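Local coordinates for protein cytochrome c3 (Desulfuromonas acetoxidans, PDB 1HH5) that carries electrons through three covalently bound c-type hemes, passing them from a dehydrogenase to ferredoxin in sulfate respiration, at residues A28-E31 and K36-I39; K18-K23 and T51-N56. One frame throughout, in Å; residues are numbered along the deposited sequence.

Contact 1: A28-E31 and K36-I39. With HEC (heme c), chain B.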
# COMPACT_ATOMS: atom_id res chain seq x y z
N ALA A 28 -10.79 1.86 -6.05
CA ALA A 28 -9.91 0.73 -6.31
C ALA A 28 -9.63 0.08 -4.96
O ALA A 28 -9.45 -1.13 -4.86
CB ALA A 28 -8.61 1.20 -6.95
N CYS A 29 -9.63 0.90 -3.90
CA CYS A 29 -9.34 0.40 -2.56
C CYS A 29 -10.37 0.75 -1.50
O CYS A 29 -10.42 0.10 -0.45
CB CYS A 29 -8.00 0.95 -2.07
SG CYS A 29 -6.71 0.93 -3.33
N HIS A 30 -11.16 1.78 -1.76
CA HIS A 30 -12.17 2.23 -0.81
C HIS A 30 -13.58 1.90 -1.24
O HIS A 30 -13.98 2.22 -2.36
CB HIS A 30 -12.07 3.75 -0.61
CG HIS A 30 -10.85 4.18 0.13
ND1 HIS A 30 -10.65 3.99 1.48
CD2 HIS A 30 -9.74 4.82 -0.31
CE1 HIS A 30 -9.46 4.51 1.81
NE2 HIS A 30 -8.87 5.03 0.75
N GLU A 31 -14.34 1.27 -0.35
CA GLU A 31 -15.73 0.93 -0.62
C GLU A 31 -16.59 1.99 0.07
O GLU A 31 -16.45 2.22 1.27
CB GLU A 31 -16.06 -0.45 -0.05
CG GLU A 31 -15.38 -1.59 -0.78
CD GLU A 31 -15.70 -2.94 -0.17
OE1 GLU A 31 -15.28 -3.18 0.99
OE2 GLU A 31 -16.37 -3.75 -0.83
N LYS A 36 -10.31 5.53 6.67
CA LYS A 36 -9.03 4.92 7.00
C LYS A 36 -9.09 3.40 6.83
O LYS A 36 -10.10 2.77 7.13
CB LYS A 36 -8.65 5.26 8.44
CG LYS A 36 -7.19 4.96 8.78
CD LYS A 36 -6.86 5.34 10.21
CE LYS A 36 -5.35 5.29 10.45
NZ LYS A 36 -4.62 6.33 9.67
N ILE A 37 -7.99 2.83 6.34
CA ILE A 37 -7.88 1.39 6.15
C ILE A 37 -6.76 0.92 7.06
O ILE A 37 -5.61 1.34 6.92
CB ILE A 37 -7.51 1.04 4.69
CG1 ILE A 37 -8.67 1.39 3.75
CG2 ILE A 37 -7.19 -0.45 4.58
CD1 ILE A 37 -8.37 1.10 2.28
N ALA A 38 -7.10 0.05 8.01
CA ALA A 38 -6.13 -0.47 8.97
C ALA A 38 -5.05 -1.28 8.27
O ALA A 38 -5.34 -2.29 7.63
CB ALA A 38 -6.84 -1.33 10.02
N ILE A 39 -3.81 -0.84 8.40
CA ILE A 39 -2.70 -1.54 7.78
C ILE A 39 -1.76 -2.18 8.79
O ILE A 39 -1.20 -1.49 9.64
CB ILE A 39 -1.85 -0.58 6.89
CG1 ILE A 39 -2.70 -0.04 5.74
CG2 ILE A 39 -0.63 -1.32 6.36
CD1 ILE A 39 -3.26 -1.11 4.81
FE HEC B . -7.29 6.22 0.50
CHA HEC B . -6.73 6.24 3.89
CHB HEC B . -9.32 8.97 0.82
CHC HEC B . -7.54 6.45 -2.92
CHD HEC B . -5.65 3.28 0.23
NA HEC B . -7.91 7.33 2.02
C1A HEC B . -7.60 7.18 3.37
C2A HEC B . -8.37 8.11 4.18
C3A HEC B . -9.09 8.88 3.32
C4A HEC B . -8.79 8.41 1.98
CMA HEC B . -10.08 9.99 3.70
CAA HEC B . -8.48 8.10 5.70
CBA HEC B . -8.32 9.42 6.46
CGA HEC B . -6.89 9.92 6.49
O1A HEC B . -6.31 10.15 5.41
O2A HEC B . -6.35 10.08 7.61
NB HEC B . -8.24 7.42 -0.77
C1B HEC B . -9.09 8.50 -0.46
C2B HEC B . -9.58 9.14 -1.65
C3B HEC B . -8.99 8.51 -2.70
C4B HEC B . -8.20 7.41 -2.16
CMB HEC B . -10.66 10.23 -1.72
CAB HEC B . -9.13 8.91 -4.16
CBB HEC B . -8.51 10.28 -4.47
NC HEC B . -6.76 5.07 -1.02
C1C HEC B . -6.90 5.32 -2.37
C2C HEC B . -6.38 4.22 -3.15
C3C HEC B . -5.95 3.28 -2.24
C4C HEC B . -6.15 3.84 -0.93
CMC HEC B . -6.37 4.12 -4.67
CAC HEC B . -5.37 1.89 -2.52
CBC HEC B . -4.04 1.93 -3.28
ND HEC B . -6.35 5.05 1.78
C1D HEC B . -5.72 3.84 1.50
C2D HEC B . -5.10 3.29 2.69
C3D HEC B . -5.37 4.14 3.71
C4D HEC B . -6.15 5.23 3.14
CMD HEC B . -4.25 2.04 2.80
CAD HEC B . -4.82 4.04 5.13
CBD HEC B . -3.55 4.89 5.24
CGD HEC B . -2.98 4.90 6.65
O1D HEC B . -2.30 3.92 7.04
O2D HEC B . -3.21 5.89 7.37

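Contact 2: K18-K23 and T51-N56. With HEC (heme c), chain C.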
# COMPACT_ATOMS: atom_id res chain seq x y z
N LYS A 18 -1.32 9.56 -2.65
CA LYS A 18 -1.74 10.39 -3.78
C LYS A 18 -1.43 9.74 -5.13
O LYS A 18 -2.28 9.73 -6.02
CB LYS A 18 -1.08 11.76 -3.72
CG LYS A 18 -1.53 12.69 -4.84
CD LYS A 18 -0.89 14.06 -4.74
CE LYS A 18 -1.32 14.80 -3.48
NZ LYS A 18 -2.80 14.97 -3.39
N ALA A 19 -0.22 9.21 -5.28
CA ALA A 19 0.18 8.56 -6.52
C ALA A 19 -0.74 7.38 -6.85
O ALA A 19 -1.17 7.22 -7.99
CB ALA A 19 1.63 8.10 -6.44
N HIS A 20 -1.02 6.55 -5.86
CA HIS A 20 -1.91 5.41 -6.08
C HIS A 20 -3.30 5.90 -6.52
O HIS A 20 -3.89 5.36 -7.46
CB HIS A 20 -2.06 4.58 -4.80
CG HIS A 20 -0.94 3.62 -4.56
ND1 HIS A 20 0.33 3.98 -4.16
CD2 HIS A 20 -0.91 2.27 -4.68
CE1 HIS A 20 1.06 2.87 -4.04
NE2 HIS A 20 0.35 1.80 -4.34
N ALA A 21 -3.81 6.92 -5.85
CA ALA A 21 -5.13 7.46 -6.18
C ALA A 21 -5.21 7.99 -7.60
O ALA A 21 -6.21 7.80 -8.29
CB ALA A 21 -5.51 8.56 -5.19
N GLU A 22 -4.14 8.64 -8.05
CA GLU A 22 -4.08 9.21 -9.38
C GLU A 22 -4.13 8.15 -10.48
O GLU A 22 -4.68 8.37 -11.55
CB GLU A 22 -2.80 10.03 -9.53
CG GLU A 22 -2.69 10.79 -10.83
CD GLU A 22 -1.34 11.45 -10.99
OE1 GLU A 22 -0.36 10.72 -11.25
OE2 GLU A 22 -1.26 12.69 -10.83
N LYS A 23 -3.54 6.99 -10.20
CA LYS A 23 -3.49 5.91 -11.16
C LYS A 23 -4.66 4.94 -11.10
O LYS A 23 -5.05 4.38 -12.11
CB LYS A 23 -2.19 5.11 -10.97
CG LYS A 23 -0.94 5.96 -11.03
CD LYS A 23 0.31 5.12 -10.88
CE LYS A 23 1.55 6.00 -10.92
NZ LYS A 23 1.45 7.06 -9.88
N THR A 51 -1.43 -8.23 -2.71
CA THR A 51 -2.27 -8.88 -3.70
C THR A 51 -2.47 -8.06 -4.97
O THR A 51 -2.34 -8.58 -6.08
CB THR A 51 -3.65 -9.24 -3.12
OG1 THR A 51 -3.47 -10.06 -1.96
CG2 THR A 51 -4.48 -10.00 -4.14
N CYS A 52 -2.79 -6.77 -4.84
CA CYS A 52 -2.98 -5.96 -6.04
C CYS A 52 -1.70 -5.84 -6.87
O CYS A 52 -1.75 -5.82 -8.10
CB CYS A 52 -3.45 -4.56 -5.68
SG CYS A 52 -3.58 -3.48 -7.13
N HIS A 53 -0.56 -5.75 -6.19
CA HIS A 53 0.72 -5.62 -6.88
C HIS A 53 1.03 -6.79 -7.81
O HIS A 53 1.79 -6.65 -8.76
CB HIS A 53 1.86 -5.45 -5.86
CG HIS A 53 1.87 -4.11 -5.18
ND1 HIS A 53 2.76 -3.76 -4.19
CD2 HIS A 53 1.09 -3.02 -5.39
CE1 HIS A 53 2.50 -2.49 -3.83
NE2 HIS A 53 1.50 -1.99 -4.52
N LYS A 54 0.44 -7.94 -7.54
CA LYS A 54 0.68 -9.12 -8.38
C LYS A 54 0.18 -8.94 -9.82
O LYS A 54 0.49 -9.76 -10.69
CB LYS A 54 -0.02 -10.33 -7.78
CG LYS A 54 0.54 -10.80 -6.46
CD LYS A 54 -0.45 -11.71 -5.77
CE LYS A 54 -1.06 -12.73 -6.74
NZ LYS A 54 -0.02 -13.58 -7.37
N SER A 55 -0.57 -7.88 -10.07
CA SER A 55 -1.11 -7.62 -11.41
C SER A 55 -0.43 -6.47 -12.15
O SER A 55 -0.70 -6.24 -13.32
CB SER A 55 -2.61 -7.36 -11.33
OG SER A 55 -2.89 -6.25 -10.49
N ASN A 56 0.45 -5.74 -11.46
CA ASN A 56 1.16 -4.61 -12.07
C ASN A 56 2.65 -4.65 -11.85
O ASN A 56 3.21 -5.70 -11.55
CB ASN A 56 0.65 -3.26 -11.55
CG ASN A 56 0.42 -3.26 -10.05
OD1 ASN A 56 1.34 -3.51 -9.27
ND2 ASN A 56 -0.81 -2.97 -9.64
FE HEC C . 0.96 -0.08 -4.48
CHA HEC C . 3.35 0.83 -6.74
CHB HEC C . 3.23 0.44 -1.90
CHC HEC C . -1.43 -0.91 -2.21
CHD HEC C . -1.26 -0.68 -7.01
NA HEC C . 2.84 0.50 -4.35
C1A HEC C . 3.71 0.80 -5.40
C2A HEC C . 5.05 1.03 -4.90
C3A HEC C . 5.03 0.93 -3.54
C4A HEC C . 3.66 0.63 -3.20
CMA HEC C . 6.21 1.01 -2.58
CAA HEC C . 6.26 1.17 -5.77
CBA HEC C . 6.89 2.55 -5.90
CGA HEC C . 5.89 3.62 -6.29
O1A HEC C . 5.31 4.24 -5.37
O2A HEC C . 5.68 3.82 -7.50
NB HEC C . 0.92 -0.21 -2.51
C1B HEC C . 1.93 0.03 -1.58
C2B HEC C . 1.47 -0.17 -0.23
C3B HEC C . 0.16 -0.48 -0.31
C4B HEC C . -0.17 -0.52 -1.73
CMB HEC C . 2.34 -0.22 1.01
CAB HEC C . -0.84 -0.75 0.82
CBB HEC C . -0.91 0.36 1.86
NC HEC C . -0.91 -0.75 -4.58
C1C HEC C . -1.75 -1.06 -3.54
C2C HEC C . -3.04 -1.52 -4.04
C3C HEC C . -3.00 -1.47 -5.41
C4C HEC C . -1.68 -0.98 -5.73
CMC HEC C . -4.17 -2.02 -3.17
CAC HEC C . -4.06 -1.84 -6.46
CBC HEC C . -5.52 -1.84 -6.03
ND HEC C . 1.01 0.06 -6.42
C1D HEC C . -0.02 -0.13 -7.32
C2D HEC C . 0.38 0.25 -8.67
C3D HEC C . 1.69 0.53 -8.59
C4D HEC C . 2.09 0.47 -7.21
CMD HEC C . -0.46 0.36 -9.94
CAD HEC C . 2.55 0.64 -9.83
CBD HEC C . 2.95 2.04 -10.22
CGD HEC C . 3.31 2.12 -11.68
O1D HEC C . 3.97 1.19 -12.18
O2D HEC C . 2.94 3.13 -12.33

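Contact 1: A28-E31 and K36-I39
CD1 of Ile-37 comes obliquely against the ring of His-30, on the side from which that histidine binds the iron of a heme c. Starting at its CB, Ile-37 first meets the porphyrin: CB is 3.9 Å from C2D of the heme. With CG1 beside the backbone N (chi1 -67°) and CD1 fully extended beyond it, the branch then runs toward the heme-binding loop. CG1 comes 3.8 Å from CE1 of His-30, and the terminal CD1 packs against both CE1 of His-30 and the backbone O of Cys-29, each 3.6 Å away. The methyl thus fills the angle between the imidazole and the chain leading into it. His-30 is fixed at its tip, where NE2 binds the iron at 2.0 Å; His-17 supplies the other axial ligand. Just before it, SG of Cys-29 is bonded to CAC of the heme at 1.8 Å, a thioether. At the start of 36-39, the chain of Lys-36 turns at its last torsion, and NZ donates a hydrogen bond of 2.7 Å to propionate oxygen O2D of the heme. Cys-26, Cys-29 and His-30 form the CXXCH heme-attachment motif of c-type cytochromes, here in a site with bis-histidine coordination.

Contact 2: K18-K23 and T51-N56
The helical segment 18-23 and segment 51-56, which starts in helix 50-53, face each other across a heme c; the nearest CA atoms, those of His-20 and His-53, are 11.4 Å apart. The two imidazoles close that gap. NE2 of His-20 and NE2 of His-53 each bind the iron at 2.0 Å, and the N-Fe-N line is almost straight, at about 177°. The ring planes are turned by only some 30° from one another. Each ring has its rotation fixed from behind: ND1 of His-20 is hydrogen-bonded to the backbone O of Asp-16, and ND1 of His-53 to that of Pro-59. Such bonds probably make the imidazoles more electron-rich and would favour the oxidised iron. Phe-15 adds an edge-to-face contact with the ring of His-20.

Next to His-53, the SG of Cys-52, anti to its backbone N (chi1 176°), is joined to CAC of the heme by a thioether of 1.8 Å. A type I turn from His-53 to Asn-56 then brings the Asn-56 amide back to the heme, its ND2 lying 3.4 Å from the methyl CMD. On the helix, Lys-23 passes a propionate with CE 3.5 Å from O2D of the heme, then bends so that NZ donates to Ala-19 O at 3.2 Å, from above the carbonyl plane and on the face opposite to Lys-23 N. Cys-49, Cys-52 and His-53 make up a second CXXCH motif, completed by His-20, far away in the sequence, into the bis-histidine heme site characteristic of the cytochrome c3 family.

Along the chain, contact 1 is nested within the loop that contact 2 closes: 28-31 and 36-39 both fall in the loop between helix 17-24 and helix 41-44, while 18-23 precedes them and 51-56 follows. Their centres are 13 Å apart and their nearest atoms about 6 Å, without touching. Helix 17-24 ties them together, since His-17 supplies the second axial ligand to the iron of contact 1 and His-20, three residues on, an axial ligand to that of contact 2. One short helix thus contributes a ligand to each of two hemes; FE of HEC (chain B) and FE of HEC (chain C) are 11.5 Å apart, a separation consistent with rapid electron transfer through this small chain.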